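Local structure of uncharacterized protein (Corynebacterium diphtheriae NCTC 13129, 3CP3) at residues Leu32-Lys37 and Asp41-Asn46; Ser75-Glu80 and Val127-Arg132. The protein is of unknown function but belongs to the pyridoxamine 5'-phosphate oxidase family and may, like its relatives, bind a flavin such as FMN. All blocks are in the same frame, centred on the assembly; numbering follows the deposited sequence.

How the contacts relate
From the N terminus, strand 29-36 runs out, turns tightly and comes back as strand 39-50; contact 1 closes this hairpin, with three residues between its segments. The chain then passes through strand 57-62 and enters strand 76-83, which takes the other edge of strand 29-36. Contact 2 closes a much longer loop, joining 75-80 to 127-132 after strand 89-100 and helix 104-110. The two loops follow in series and neither nest nor cross. They nevertheless meet in space, because Val33 N and Leu78 O form a probable hydrogen bond and Val45 packs on Phe79. Contact 1 holds the hairpin together, contact 2 joins strand 76-83 to strand 125-139, and both belong to one curled antiparallel sheet.

Contact 1: Leu32-Lys37 and Asp41-Asn46; sequences LVVHRK and DIFPVN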
loop_
_atom_site.group_PDB
_atom_site.type_symbol
_atom_site.label_atom_id
_atom_site.label_comp_id
_atom_site.label_asym_id
_atom_site.label_seq_id
_atom_site.Cartn_x
_atom_site.Cartn_y
_atom_site.Cartn_z
ATOM N N LEU A 32 5.927 1.447 1.234
ATOM C CA LEU A 32 6.101 2.424 2.257
ATOM C C LEU A 32 5.028 3.498 2.106
ATOM O O LEU A 32 4.858 4.074 1.024
ATOM C CB LEU A 32 7.493 3.052 2.124
ATOM C CG LEU A 32 7.876 3.941 3.301
ATOM C CD1 LEU A 32 8.276 3.172 4.565
ATOM C CD2 LEU A 32 9.013 4.842 2.862
ATOM N N VAL A 33 4.347 3.837 3.216
ATOM C CA VAL A 33 3.424 4.914 3.116
ATOM C C VAL A 33 4.009 6.094 3.851
ATOM O O VAL A 33 4.307 5.999 5.061
ATOM C CB VAL A 33 2.046 4.553 3.736
ATOM C CG1 VAL A 33 1.114 5.718 3.603
ATOM C CG2 VAL A 33 1.475 3.297 3.023
ATOM N N VAL A 34 4.097 7.207 3.137
ATOM C CA VAL A 34 4.706 8.400 3.677
ATOM C C VAL A 34 3.758 9.556 3.609
ATOM O O VAL A 34 2.727 9.510 2.911
ATOM C CB VAL A 34 5.980 8.810 2.896
ATOM C CG1 VAL A 34 7.004 7.680 2.925
ATOM C CG2 VAL A 34 5.622 9.149 1.444
ATOM N N HIS A 35 4.089 10.575 4.383
ATOM C CA HIS A 35 3.297 11.765 4.380
ATOM C C HIS A 35 4.035 12.969 4.758
ATOM O O HIS A 35 4.932 12.923 5.616
ATOM C CB HIS A 35 2.027 11.643 5.241
ATOM C CG HIS A 35 2.256 11.559 6.717
ATOM N ND1 HIS A 35 2.763 10.429 7.327
ATOM C CD2 HIS A 35 1.940 12.410 7.713
ATOM C CE1 HIS A 35 2.790 10.607 8.634
ATOM N NE2 HIS A 35 2.322 11.812 8.891
ATOM N N ARG A 36 3.709 14.077 4.092
ATOM C CA ARG A 36 4.083 15.418 4.564
ATOM C C ARG A 36 2.754 16.139 4.832
ATOM O O ARG A 36 2.033 16.540 3.898
ATOM C CB ARG A 36 4.974 16.150 3.552
ATOM C CG ARG A 36 5.404 17.575 3.950
ATOM C CD ARG A 36 6.204 18.265 2.818
ATOM N NE ARG A 36 6.302 19.721 3.001
ATOM C CZ ARG A 36 7.116 20.525 2.318
ATOM N NH1 ARG A 36 7.937 20.030 1.397
ATOM N NH2 ARG A 36 7.125 21.835 2.565
ATOM N N LYS A 37 2.415 16.229 6.119
ATOM C CA LYS A 37 1.084 16.648 6.602
ATOM C C LYS A 37 0.014 15.724 6.027
ATOM O O LYS A 37 0.065 14.497 6.243
ATOM C CB LYS A 37 0.787 18.155 6.324
ATOM C CG LYS A 37 1.813 19.127 6.914
ATOM C CD LYS A 37 1.317 20.577 6.804
ATOM C CE LYS A 37 2.428 21.590 7.093
ATOM N NZ LYS A 37 1.932 23.018 6.978
ATOM N N ASP A 41 1.760 9.581 0.128
ATOM C CA ASP A 41 2.200 8.821 -1.041
ATOM C C ASP A 41 2.574 7.459 -0.588
ATOM O O ASP A 41 2.661 7.190 0.617
ATOM C CB ASP A 41 3.353 9.528 -1.794
ATOM C CG ASP A 41 3.582 8.952 -3.227
ATOM O OD1 ASP A 41 2.687 8.290 -3.823
ATOM O OD2 ASP A 41 4.702 9.132 -3.736
ATOM N N ILE A 42 2.738 6.577 -1.548
ATOM C CA ILE A 42 3.046 5.230 -1.272
ATOM C C ILE A 42 3.862 4.663 -2.441
ATOM O O ILE A 42 3.593 4.963 -3.621
ATOM C CB ILE A 42 1.751 4.407 -1.080
ATOM C CG1 ILE A 42 2.065 2.940 -0.870
ATOM C CG2 ILE A 42 0.762 4.643 -2.221
ATOM C CD1 ILE A 42 0.725 2.149 -0.635
ATOM N N PHE A 43 4.881 3.876 -2.096
ATOM C CA PHE A 43 5.683 3.280 -3.134
ATOM C C PHE A 43 6.290 1.962 -2.692
ATOM O O PHE A 43 6.617 1.790 -1.535
ATOM C CB PHE A 43 6.752 4.260 -3.623
ATOM C CG PHE A 43 7.552 4.836 -2.552
ATOM C CD1 PHE A 43 8.703 4.194 -2.115
ATOM C CD2 PHE A 43 7.157 6.034 -1.962
ATOM C CE1 PHE A 43 9.452 4.759 -1.093
ATOM C CE2 PHE A 43 7.845 6.578 -0.971
ATOM C CZ PHE A 43 9.004 5.969 -0.521
ATOM N N PRO A 44 6.449 1.039 -3.630
ATOM C CA PRO A 44 6.979 -0.295 -3.318
ATOM C C PRO A 44 8.498 -0.231 -3.214
ATOM O O PRO A 44 9.125 0.605 -3.896
ATOM C CB PRO A 44 6.549 -1.131 -4.517
ATOM C CG PRO A 44 6.270 -0.186 -5.576
ATOM C CD PRO A 44 6.112 1.183 -5.051
ATOM N N VAL A 45 9.075 -1.046 -2.351
ATOM C CA VAL A 45 10.534 -1.112 -2.253
ATOM C C VAL A 45 10.885 -2.547 -1.992
ATOM O O VAL A 45 10.046 -3.283 -1.453
ATOM C CB VAL A 45 11.091 -0.255 -1.079
ATOM C CG1 VAL A 45 10.919 1.190 -1.345
ATOM C CG2 VAL A 45 10.472 -0.643 0.330
ATOM N N ASN A 46 12.085 -2.975 -2.398
ATOM C CA ASN A 46 12.655 -4.244 -1.907
ATOM C C ASN A 46 13.203 -3.985 -0.488
ATOM O O ASN A 46 13.926 -2.999 -0.244
ATOM C CB ASN A 46 13.765 -4.808 -2.849
ATOM C CG ASN A 46 13.217 -5.363 -4.184
ATOM O OD1 ASN A 46 12.363 -6.259 -4.212
ATOM N ND2 ASN A 46 13.724 -4.840 -5.285
#
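Leu32 and Phe43 face each other as a hydrogen-bonded pair of an antiparallel hairpin, their side chains lying side by side and pointing the same way. The backbones grip each other twice at this pair, Leu32 N reaching Phe43 O at 2.9 Å and Phe43 N reaching Leu32 O at 3.1 Å; Val34 and Asp41 repeat the two bonds at the next such pair. From its CB, the Phe43 side chain puts CG between the backbone N and the carbonyl carbon (chi1 52°), and the ring then extends toward strand 32-36. Leu32 CB lies over one face of the ring, 4.1 Å above its plane and toward the rim near CE1. Further out, Phe43 CZ meets Leu32 CD2 at 3.6 Å, while Phe43 CE2 approaches Val34 CG1 at 4.1 Å on an oblique line. A broad flat ring suits this place because it can touch two branched neighbours at once.

On the opposite face of the sheet Val33 and Ile42 form the intervening non-hydrogen-bonded pair. Val33 CG2 rests against Ile42 CD1 at 3.9 Å, and Ile42 CA gives a CA-H...O contact to Leu32 O at 3.1 Å. Beta-branched residues fit such extended backbone well. Asp41 pairs with Val34 through its main chain, but its carboxylate leads away: OD1 takes a weak bond from Ile42 N and a salt bridge from Arg137 of the second subunit, a partner that suits an acid at this partly exposed position.

Leu32 also packs on Phe60 and Phe79, while Ile42 reaches Val93 of the second subunit. Leu32, Val34 and Phe43 thus pack into the core, while Ile42 and the Asp41 carboxylate meet the second subunit, consistent with the split-barrel dimers of the FMN-binding clan.

Contact 2: Ser75-Glu80 and Val127-Arg132; sequences SDVLFE and VRIDVR
The guanidinium of Arg132 presents its edge to the carboxylate of Asp76, whose OD1 lies near the guanidinium plane. The two planes are turned 44° apart, and Arg132 NH2 comes to OD1 on its anti side, out of the carboxylate plane. That salt bridge is short and fairly straight, Arg132 NH2 to Asp76 OD1 2.8 Å with 161° at the hydrogen; Arg132 NH1 adds a weak bond to the same Asp76 OD1 at 3.3 Å. A bend at chi3 folds the arginine chain back toward strand 76-83, and Asn97 OD1 takes a second bond from NH2. The long, flexible arginine can thus reach across from the corner after Val131.

The Phe79 ring is the second flat group to meet the other segment. Ile129 CD1 meets it obliquely, 3.8 Å from Phe79 CD1, while Phe47 stacks with it edge to face. Ile129 has a second branch to use: with CG2 anti to the backbone N, Ile129 CG2 reaches Val77 CG2 at 4.0 Å while CD1 serves the phenylalanine. A branched aliphatic chain suits this double task, and Leu32 also packs against it.

The CA atoms of Val77 and Ile129 stand 8.3 Å apart, and the touching parts run 101° to each other, so the segments meet through side chains, not backbone bonds. Antiparallel pairing runs from strand 29-36 through 39-50, 57-62, 125-139, 89-100 and 76-83 back to 29-36; Val77, Phe79 and Ile129 pack inside this closed barrel, consistent with the family's split-barrel fold.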
loop_
_atom_site.group_PDB
_atom_site.type_symbol
_atom_site.label_atom_id
_atom_site.label_comp_id
_atom_site.label_asym_id
_atom_site.label_seq_id
_atom_site.Cartn_x
_atom_site.Cartn_y
_atom_site.Cartn_z
ATOM N N SER A 75 9.124 11.376 9.535
ATOM C CA SER A 75 9.791 10.088 9.780
ATOM C C SER A 75 8.775 8.995 10.095
ATOM O O SER A 75 9.060 7.789 9.963
ATOM C CB SER A 75 10.857 10.238 10.900
ATOM O OG SER A 75 10.211 10.381 12.177
ATOM N N ASP A 76 7.538 9.399 10.424
ATOM C CA ASP A 76 6.474 8.466 10.782
ATOM C C ASP A 76 5.863 7.881 9.499
ATOM O O ASP A 76 5.399 8.624 8.604
ATOM C CB ASP A 76 5.385 9.227 11.618
ATOM C CG ASP A 76 4.212 8.346 12.050
ATOM O OD1 ASP A 76 4.385 7.172 12.460
ATOM O OD2 ASP A 76 3.080 8.881 12.030
ATOM N N VAL A 77 5.901 6.551 9.409
ATOM C CA VAL A 77 5.557 5.835 8.173
ATOM C C VAL A 77 4.725 4.607 8.502
ATOM O O VAL A 77 4.652 4.165 9.675
ATOM C CB VAL A 77 6.829 5.346 7.355
ATOM C CG1 VAL A 77 7.647 6.533 6.814
ATOM C CG2 VAL A 77 7.759 4.390 8.171
ATOM N N LEU A 78 4.115 4.020 7.471
ATOM C CA LEU A 78 3.661 2.661 7.581
ATOM C C LEU A 78 4.419 1.864 6.575
ATOM O O LEU A 78 4.849 2.408 5.553
ATOM C CB LEU A 78 2.176 2.536 7.139
ATOM C CG LEU A 78 1.117 3.376 7.756
ATOM C CD1 LEU A 78 -0.221 3.007 7.050
ATOM C CD2 LEU A 78 1.068 3.146 9.299
ATOM N N PHE A 79 4.550 0.580 6.830
ATOM C CA PHE A 79 5.137 -0.352 5.879
ATOM C C PHE A 79 4.230 -1.558 5.782
ATOM O O PHE A 79 3.844 -2.167 6.822
ATOM C CB PHE A 79 6.578 -0.739 6.295
ATOM C CG PHE A 79 7.339 -1.472 5.208
ATOM C CD1 PHE A 79 7.895 -0.775 4.151
ATOM C CD2 PHE A 79 7.450 -2.857 5.211
ATOM C CE1 PHE A 79 8.573 -1.458 3.129
ATOM C CE2 PHE A 79 8.111 -3.528 4.191
ATOM C CZ PHE A 79 8.660 -2.820 3.159
ATOM N N GLU A 80 3.879 -1.935 4.555
ATOM C CA GLU A 80 2.886 -2.930 4.332
ATOM C C GLU A 80 3.346 -3.993 3.341
ATOM O O GLU A 80 3.974 -3.706 2.307
ATOM C CB GLU A 80 1.528 -2.294 3.859
ATOM C CG GLU A 80 0.334 -3.276 3.846
ATOM C CD GLU A 80 0.062 -3.884 2.477
ATOM O OE1 GLU A 80 0.862 -3.605 1.511
ATOM O OE2 GLU A 80 -1.026 -4.494 2.331
ATOM N N VAL A 127 17.621 2.955 4.246
ATOM C CA VAL A 127 16.718 3.614 5.193
ATOM C C VAL A 127 16.391 2.498 6.172
ATOM O O VAL A 127 16.248 1.351 5.733
ATOM C CB VAL A 127 15.459 4.126 4.457
ATOM C CG1 VAL A 127 14.445 4.744 5.422
ATOM C CG2 VAL A 127 15.880 5.135 3.382
ATOM N N ARG A 128 16.389 2.802 7.474
ATOM C CA ARG A 128 15.991 1.883 8.530
ATOM C C ARG A 128 14.627 2.306 9.057
ATOM O O ARG A 128 14.425 3.480 9.348
ATOM C CB ARG A 128 16.958 1.971 9.721
ATOM C CG ARG A 128 16.694 0.939 10.837
ATOM C CD ARG A 128 17.065 1.508 12.217
ATOM N NE ARG A 128 18.211 2.405 12.122
ATOM C CZ ARG A 128 18.322 3.580 12.726
ATOM N NH1 ARG A 128 17.356 4.069 13.517
ATOM N NH2 ARG A 128 19.429 4.288 12.532
ATOM N N ILE A 129 13.720 1.340 9.210
ATOM C CA ILE A 129 12.461 1.576 9.908
ATOM C C ILE A 129 12.528 0.937 11.279
ATOM O O ILE A 129 12.669 -0.263 11.376
ATOM C CB ILE A 129 11.173 1.026 9.154
ATOM C CG1 ILE A 129 11.131 1.534 7.701
ATOM C CG2 ILE A 129 9.908 1.520 9.939
ATOM C CD1 ILE A 129 10.077 0.853 6.749
ATOM N N ASP A 130 12.388 1.744 12.323
ATOM C CA ASP A 130 12.251 1.245 13.666
ATOM C C ASP A 130 10.763 0.994 13.886
ATOM O O ASP A 130 9.975 1.929 13.854
ATOM C CB ASP A 130 12.714 2.301 14.667
ATOM C CG ASP A 130 14.227 2.406 14.748
ATOM O OD1 ASP A 130 14.950 1.427 14.502
ATOM O OD2 ASP A 130 14.694 3.491 15.028
ATOM N N VAL A 131 10.407 -0.265 14.128
ATOM C CA VAL A 131 9.030 -0.711 14.199
ATOM C C VAL A 131 8.444 -0.518 15.585
ATOM O O VAL A 131 9.014 -0.974 16.586
ATOM C CB VAL A 131 8.971 -2.165 13.767
ATOM C CG1 VAL A 131 7.514 -2.733 13.881
ATOM C CG2 VAL A 131 9.450 -2.257 12.326
ATOM N N ARG A 132 7.333 0.216 15.631
ATOM C CA ARG A 132 6.600 0.525 16.877
ATOM C C ARG A 132 5.450 -0.486 17.074
ATOM O O ARG A 132 5.117 -0.835 18.217
ATOM C CB ARG A 132 5.979 1.918 16.701
ATOM C CG ARG A 132 5.816 2.823 17.901
ATOM C CD ARG A 132 4.982 4.103 17.419
ATOM N NE ARG A 132 5.701 4.757 16.327
ATOM C CZ ARG A 132 5.145 5.302 15.252
ATOM N NH1 ARG A 132 3.836 5.302 15.072
ATOM N NH2 ARG A 132 5.920 5.837 14.345
#